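Local coordinates for protein methyltransferase (Thermus thermophilus, PDB 3TMA) that methylates the N2 atom of guanosine 6 in tRNA(Phe), using S-adenosyl-L-methionine as the methyl donor, at residues D274-N279 / G311-L316; F331-A336 / R347-E352. All coordinates share one frame; numbering follows the deposited sequence.

Contact 1: residues D274-N279 / G311-L316; sequences DRILAN and GRVALL
The guanidinium of R275 lies with one face against R312, whose CG sits 4.2 Å above the centre of the R275 guanidinium plane. At the rim of that plane, and exactly in it, R275 NH1 gives a hydrogen bond of 2.9 Å to D274 O, the carbonyl of the preceding residue. A bend at chi2 (-59°) folds the R275 chain back far enough for this. D274 O also accepts the backbone N-H of R312, the two donors arriving from opposite faces of the carbonyl plane, so one oxygen ties both the arginine head and the neighbouring strand. R275 NE makes weak hydrogen bonds with A199 O and D200 O. An arginine suits this buried place because its flat head can rest on aliphatic carbons while its N-H groups meet carbonyls at the rim.

Beyond this end the strands run parallel, 10° apart, and backbone bonds alternate from one to the other: I276 N to R312 O, A314 N to I276 O at 2.9 Å, A278 N to A314 O and L316 N to A278 O. The beta-branched I276 and V313 lie side by side, V313 CG1 4.1 Å from I276 CB, and the short A278 lets its CB come 4.0 Å from L315 CB. I276, A278 and L315 pack against helix 290-305 (A303, F299 and L300). L277 and A314 face helix 189-198 instead. N279 OD1 lies 3.9 Å from L316 CD2. This is the parallel core of a Rossmann-fold methyltransferase, and N279, just past the C-terminal end of strand 275-278, probably binds S-adenosyl-L-methionine.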
loop_
_atom_site.group_PDB
_atom_site.type_symbol
_atom_site.label_atom_id
_atom_site.label_comp_id
_atom_site.label_asym_id
_atom_site.label_seq_id
_atom_site.Cartn_x
_atom_site.Cartn_y
_atom_site.Cartn_z
ATOM N N ASP A 274 16.208 -7.128 16.214
ATOM C CA ASP A 274 15.403 -6.151 16.967
ATOM C C ASP A 274 13.936 -6.217 16.555
ATOM O O ASP A 274 13.076 -5.827 17.330
ATOM C CB ASP A 274 15.915 -4.734 16.731
ATOM C CG ASP A 274 17.323 -4.530 17.285
ATOM O OD1 ASP A 274 17.455 -4.586 18.523
ATOM O OD2 ASP A 274 18.282 -4.357 16.493
ATOM N N ARG A 275 13.697 -6.547 15.278
ATOM C CA ARG A 275 12.368 -6.466 14.678
ATOM C C ARG A 275 12.165 -7.668 13.779
ATOM O O ARG A 275 13.080 -8.065 13.037
ATOM C CB ARG A 275 12.228 -5.175 13.812
ATOM C CG ARG A 275 12.356 -3.814 14.583
ATOM C CD ARG A 275 11.268 -3.748 15.694
ATOM N NE ARG A 275 11.258 -2.433 16.358
ATOM C CZ ARG A 275 11.896 -2.167 17.490
ATOM N NH1 ARG A 275 12.615 -3.111 18.108
ATOM N NH2 ARG A 275 11.803 -0.960 18.016
ATOM N N ILE A 276 10.981 -8.270 13.846
ATOM C CA ILE A 276 10.650 -9.418 12.986
ATOM C C ILE A 276 9.352 -9.064 12.257
ATOM O O ILE A 276 8.380 -8.617 12.880
ATOM C CB ILE A 276 10.444 -10.710 13.837
ATOM C CG1 ILE A 276 11.752 -11.029 14.574
ATOM C CG2 ILE A 276 9.990 -11.903 12.963
ATOM C CD1 ILE A 276 11.646 -12.297 15.502
ATOM N N LEU A 277 9.377 -9.136 10.928
ATOM C CA LEU A 277 8.217 -8.729 10.128
ATOM C C LEU A 277 7.722 -9.973 9.408
ATOM O O LEU A 277 8.435 -10.512 8.569
ATOM C CB LEU A 277 8.647 -7.674 9.074
ATOM C CG LEU A 277 9.533 -6.539 9.625
ATOM C CD1 LEU A 277 10.007 -5.594 8.480
ATOM C CD2 LEU A 277 8.796 -5.736 10.710
ATOM N N ALA A 278 6.543 -10.461 9.781
ATOM C CA ALA A 278 6.201 -11.870 9.501
ATOM C C ALA A 278 4.870 -11.961 8.739
ATOM O O ALA A 278 3.866 -11.375 9.158
ATOM C CB ALA A 278 6.135 -12.636 10.770
ATOM N N ASN A 279 4.886 -12.700 7.627
ATOM C CA ASN A 279 3.720 -12.898 6.792
ATOM C C ASN A 279 3.600 -14.423 6.607
ATOM O O ASN A 279 4.054 -14.968 5.604
ATOM C CB ASN A 279 3.976 -12.202 5.453
ATOM C CG ASN A 279 2.936 -12.483 4.422
ATOM O OD1 ASN A 279 1.749 -12.578 4.722
ATOM N ND2 ASN A 279 3.379 -12.604 3.165
ATOM N N GLY A 311 12.241 -5.953 22.005
ATOM C CA GLY A 311 12.176 -6.344 20.580
ATOM C C GLY A 311 10.711 -6.489 20.149
ATOM O O GLY A 311 9.840 -6.629 21.008
ATOM N N ARG A 312 10.416 -6.348 18.850
ATOM C CA ARG A 312 9.013 -6.293 18.414
ATOM C C ARG A 312 8.788 -7.166 17.187
ATOM O O ARG A 312 9.728 -7.418 16.439
ATOM C CB ARG A 312 8.573 -4.850 18.119
ATOM C CG ARG A 312 8.530 -3.947 19.356
ATOM C CD ARG A 312 7.881 -2.581 19.103
ATOM N NE ARG A 312 7.620 -1.931 20.386
ATOM C CZ ARG A 312 6.444 -1.435 20.782
ATOM N NH1 ARG A 312 5.410 -1.377 19.945
ATOM N NH2 ARG A 312 6.318 -0.928 22.010
ATOM N N VAL A 313 7.572 -7.731 17.068
ATOM C CA VAL A 313 7.151 -8.473 15.880
ATOM C C VAL A 313 5.948 -7.745 15.283
ATOM O O VAL A 313 5.054 -7.335 16.012
ATOM C CB VAL A 313 6.705 -9.943 16.229
ATOM C CG1 VAL A 313 6.492 -10.753 14.960
ATOM C CG2 VAL A 313 7.742 -10.640 17.097
ATOM N N ALA A 314 5.938 -7.521 13.976
ATOM C CA ALA A 314 4.691 -7.121 13.304
ATOM C C ALA A 314 4.269 -8.303 12.433
ATOM O O ALA A 314 5.053 -8.791 11.613
ATOM C CB ALA A 314 4.914 -5.845 12.428
ATOM N N LEU A 315 3.071 -8.761 12.631
ATOM C CA LEU A 315 2.660 -9.888 11.877
ATOM C C LEU A 315 1.300 -9.792 11.253
ATOM O O LEU A 315 0.418 -9.201 11.783
ATOM C CB LEU A 315 2.889 -11.210 12.620
ATOM C CG LEU A 315 1.872 -11.868 13.537
ATOM C CD1 LEU A 315 0.585 -12.215 12.736
ATOM C CD2 LEU A 315 2.551 -13.133 14.041
ATOM N N LEU A 316 1.178 -10.393 10.097
ATOM C CA LEU A 316 -0.100 -10.334 9.360
ATOM C C LEU A 316 -0.774 -11.714 9.389
ATOM O O LEU A 316 -0.102 -12.731 9.100
ATOM C CB LEU A 316 0.255 -9.927 7.923
ATOM C CG LEU A 316 -0.706 -9.491 6.833
ATOM C CD1 LEU A 316 -1.616 -8.321 7.209
ATOM C CD2 LEU A 316 0.222 -9.097 5.698
#

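Contact 2: residues F331-A336 / R347-E352; sequences FALRHA and RVFVLE
F331 and L351 make the tight, buried part of this antiparallel pair: their side chains cross at about a right angle, L351 CD1 standing over the centre of the F331 ring while F331 CD1 touches L351 CB at 3.7 Å. F349 is buried too, as is V350 on the other face. L333 CD1 reaches both L351 CD2 and F349 CD1, the latter at 3.7 Å; with CG opposite the backbone N (chi1 170°), the L333 branch reaches across to them.

Strand 331-336 carries the solvent side, with R334, H335 and A336 exposed. A336 CB, small enough to come close, meets the edge of the F349 ring 3.4 Å from CD1, and R347 CB lies over one face, toward the rim of the ring. R334 bends at chi2 and chi3, laying its guanidinium over A332 CB and bringing NH2 within 3.2 Å of E352 OE1. This salt bridge lies in the guanidinium plane but meets the carboxylate from above, the two planes being 76° apart. E352 OE1 is also a long, weak ion partner of R312. H335 lies alongside V350, its ring edge toward V350 CB.

A332 and E352 exchange two backbone bonds, and V350 N gives one to H335 O. Between them V350 O accepts R334 N at 2.8 Å and, weakly, H335 N. R334 and H335 together face V350, and the near-helical backbone of R334 (psi -36°) fits a classic beta bulge, here set in the C-terminal antiparallel hairpin of the Rossmann-fold methyltransferase sheet.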
loop_
_atom_site.group_PDB
_atom_site.type_symbol
_atom_site.label_atom_id
_atom_site.label_comp_id
_atom_site.label_asym_id
_atom_site.label_seq_id
_atom_site.Cartn_x
_atom_site.Cartn_y
_atom_site.Cartn_z
ATOM N N PHE A 331 5.269 -12.510 25.349
ATOM C CA PHE A 331 4.875 -11.394 24.475
ATOM C C PHE A 331 3.730 -10.577 25.074
ATOM O O PHE A 331 2.797 -11.141 25.653
ATOM C CB PHE A 331 4.420 -11.945 23.096
ATOM C CG PHE A 331 5.552 -12.208 22.131
ATOM C CD1 PHE A 331 6.444 -11.189 21.792
ATOM C CD2 PHE A 331 5.670 -13.439 21.495
ATOM C CE1 PHE A 331 7.450 -11.407 20.835
ATOM C CE2 PHE A 331 6.669 -13.672 20.564
ATOM C CZ PHE A 331 7.575 -12.657 20.236
ATOM N N ALA A 332 3.737 -9.259 24.859
ATOM C CA ALA A 332 2.558 -8.459 25.105
ATOM C C ALA A 332 2.002 -8.119 23.726
ATOM O O ALA A 332 2.755 -7.772 22.797
ATOM C CB ALA A 332 2.928 -7.164 25.873
ATOM N N LEU A 333 0.694 -8.162 23.610
ATOM C CA LEU A 333 0.025 -7.747 22.394
ATOM C C LEU A 333 -0.188 -6.216 22.500
ATOM O O LEU A 333 -0.910 -5.760 23.358
ATOM C CB LEU A 333 -1.283 -8.543 22.218
ATOM C CG LEU A 333 -2.252 -8.098 21.111
ATOM C CD1 LEU A 333 -1.495 -7.920 19.844
ATOM C CD2 LEU A 333 -3.386 -9.141 20.937
ATOM N N ARG A 334 0.547 -5.430 21.706
ATOM C CA ARG A 334 0.562 -3.980 21.902
ATOM C C ARG A 334 -0.429 -3.279 21.000
ATOM O O ARG A 334 -0.988 -2.282 21.404
ATOM C CB ARG A 334 1.951 -3.395 21.653
ATOM C CG ARG A 334 2.973 -3.797 22.691
ATOM C CD ARG A 334 3.073 -2.732 23.797
ATOM N NE ARG A 334 2.277 -3.063 24.963
ATOM C CZ ARG A 334 2.777 -3.410 26.148
ATOM N NH1 ARG A 334 1.948 -3.711 27.137
ATOM N NH2 ARG A 334 4.091 -3.466 26.354
ATOM N N HIS A 335 -0.605 -3.766 19.774
ATOM C CA HIS A 335 -1.544 -3.150 18.810
ATOM C C HIS A 335 -2.139 -4.237 17.936
ATOM O O HIS A 335 -1.455 -5.189 17.555
ATOM C CB HIS A 335 -0.824 -2.133 17.846
ATOM C CG HIS A 335 -0.067 -1.049 18.558
ATOM N ND1 HIS A 335 -0.690 0.008 19.197
ATOM C CD2 HIS A 335 1.265 -0.878 18.763
ATOM C CE1 HIS A 335 0.225 0.786 19.757
ATOM N NE2 HIS A 335 1.419 0.271 19.512
ATOM N N ALA A 336 -3.352 -3.999 17.471
ATOM C CA ALA A 336 -3.950 -4.858 16.481
ATOM C C ALA A 336 -4.787 -3.935 15.603
ATOM O O ALA A 336 -5.394 -2.966 16.111
ATOM C CB ALA A 336 -4.862 -5.924 17.161
ATOM N N ARG A 347 -5.589 -9.285 9.939
ATOM C CA ARG A 347 -5.211 -8.399 11.031
ATOM C C ARG A 347 -3.704 -8.209 11.001
ATOM O O ARG A 347 -2.971 -9.120 10.574
ATOM C CB ARG A 347 -5.630 -9.050 12.372
ATOM C CG ARG A 347 -7.099 -8.760 12.748
ATOM C CD ARG A 347 -8.103 -9.397 11.768
ATOM N NE ARG A 347 -9.468 -9.275 12.296
ATOM C CZ ARG A 347 -10.525 -8.861 11.611
ATOM N NH1 ARG A 347 -10.475 -8.767 10.286
ATOM N NH2 ARG A 347 -11.680 -8.662 12.252
ATOM N N VAL A 348 -3.233 -7.036 11.421
ATOM C CA VAL A 348 -1.797 -6.861 11.758
ATOM C C VAL A 348 -1.712 -6.784 13.291
ATOM O O VAL A 348 -2.433 -5.993 13.937
ATOM C CB VAL A 348 -1.161 -5.563 11.172
ATOM C CG1 VAL A 348 0.305 -5.397 11.700
ATOM C CG2 VAL A 348 -1.146 -5.609 9.603
ATOM N N PHE A 349 -0.868 -7.622 13.870
ATOM C CA PHE A 349 -0.605 -7.529 15.316
ATOM C C PHE A 349 0.812 -7.051 15.520
ATOM O O PHE A 349 1.688 -7.471 14.781
ATOM C CB PHE A 349 -0.739 -8.944 15.916
ATOM C CG PHE A 349 -2.172 -9.460 15.933
ATOM C CD1 PHE A 349 -3.166 -8.787 16.616
ATOM C CD2 PHE A 349 -2.508 -10.649 15.316
ATOM C CE1 PHE A 349 -4.520 -9.282 16.668
ATOM C CE2 PHE A 349 -3.848 -11.156 15.402
ATOM C CZ PHE A 349 -4.837 -10.448 16.065
ATOM N N VAL A 350 1.026 -6.162 16.479
ATOM C CA VAL A 350 2.361 -5.830 16.927
ATOM C C VAL A 350 2.549 -6.420 18.319
ATOM O O VAL A 350 1.776 -6.121 19.234
ATOM C CB VAL A 350 2.605 -4.282 16.973
ATOM C CG1 VAL A 350 4.062 -3.979 17.398
ATOM C CG2 VAL A 350 2.369 -3.724 15.547
ATOM N N LEU A 351 3.589 -7.234 18.460
ATOM C CA LEU A 351 3.931 -7.870 19.732
ATOM C C LEU A 351 5.244 -7.284 20.223
ATOM O O LEU A 351 6.118 -6.943 19.415
ATOM C CB LEU A 351 4.097 -9.385 19.540
ATOM C CG LEU A 351 3.018 -10.081 18.699
ATOM C CD1 LEU A 351 3.476 -11.471 18.304
ATOM C CD2 LEU A 351 1.675 -10.140 19.413
ATOM N N GLU A 352 5.365 -7.122 21.535
ATOM C CA GLU A 352 6.611 -6.696 22.136
ATOM C C GLU A 352 7.044 -7.753 23.157
ATOM O O GLU A 352 6.246 -8.213 23.985
ATOM C CB GLU A 352 6.466 -5.323 22.836
ATOM C CG GLU A 352 7.772 -4.882 23.510
ATOM C CD GLU A 352 7.674 -3.548 24.277
ATOM O OE1 GLU A 352 6.559 -3.015 24.447
ATOM O OE2 GLU A 352 8.725 -3.051 24.757
#

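Contacts 1 and 2 are successive parts of one seven-stranded sheet, their centres 9 Å apart. Strand 347-353 is inserted antiparallel between 312-317 and the outermost strand 331-338, so contact 1 belongs to the parallel interior and contact 2 to the edge. Probable backbone hydrogen bonds join them: L351 N to V313 O and L315 N to F349 O, both 2.9 Å. Side chains meet too, L316 CD1 lying 3.6 Å from V348 CG2. The likely S-adenosyl-L-methionine site adjoins contact 1: the N279 side chain is about 7 Å from that of T216. From contact 2, the V348 side chain is about 9 Å from that of N279.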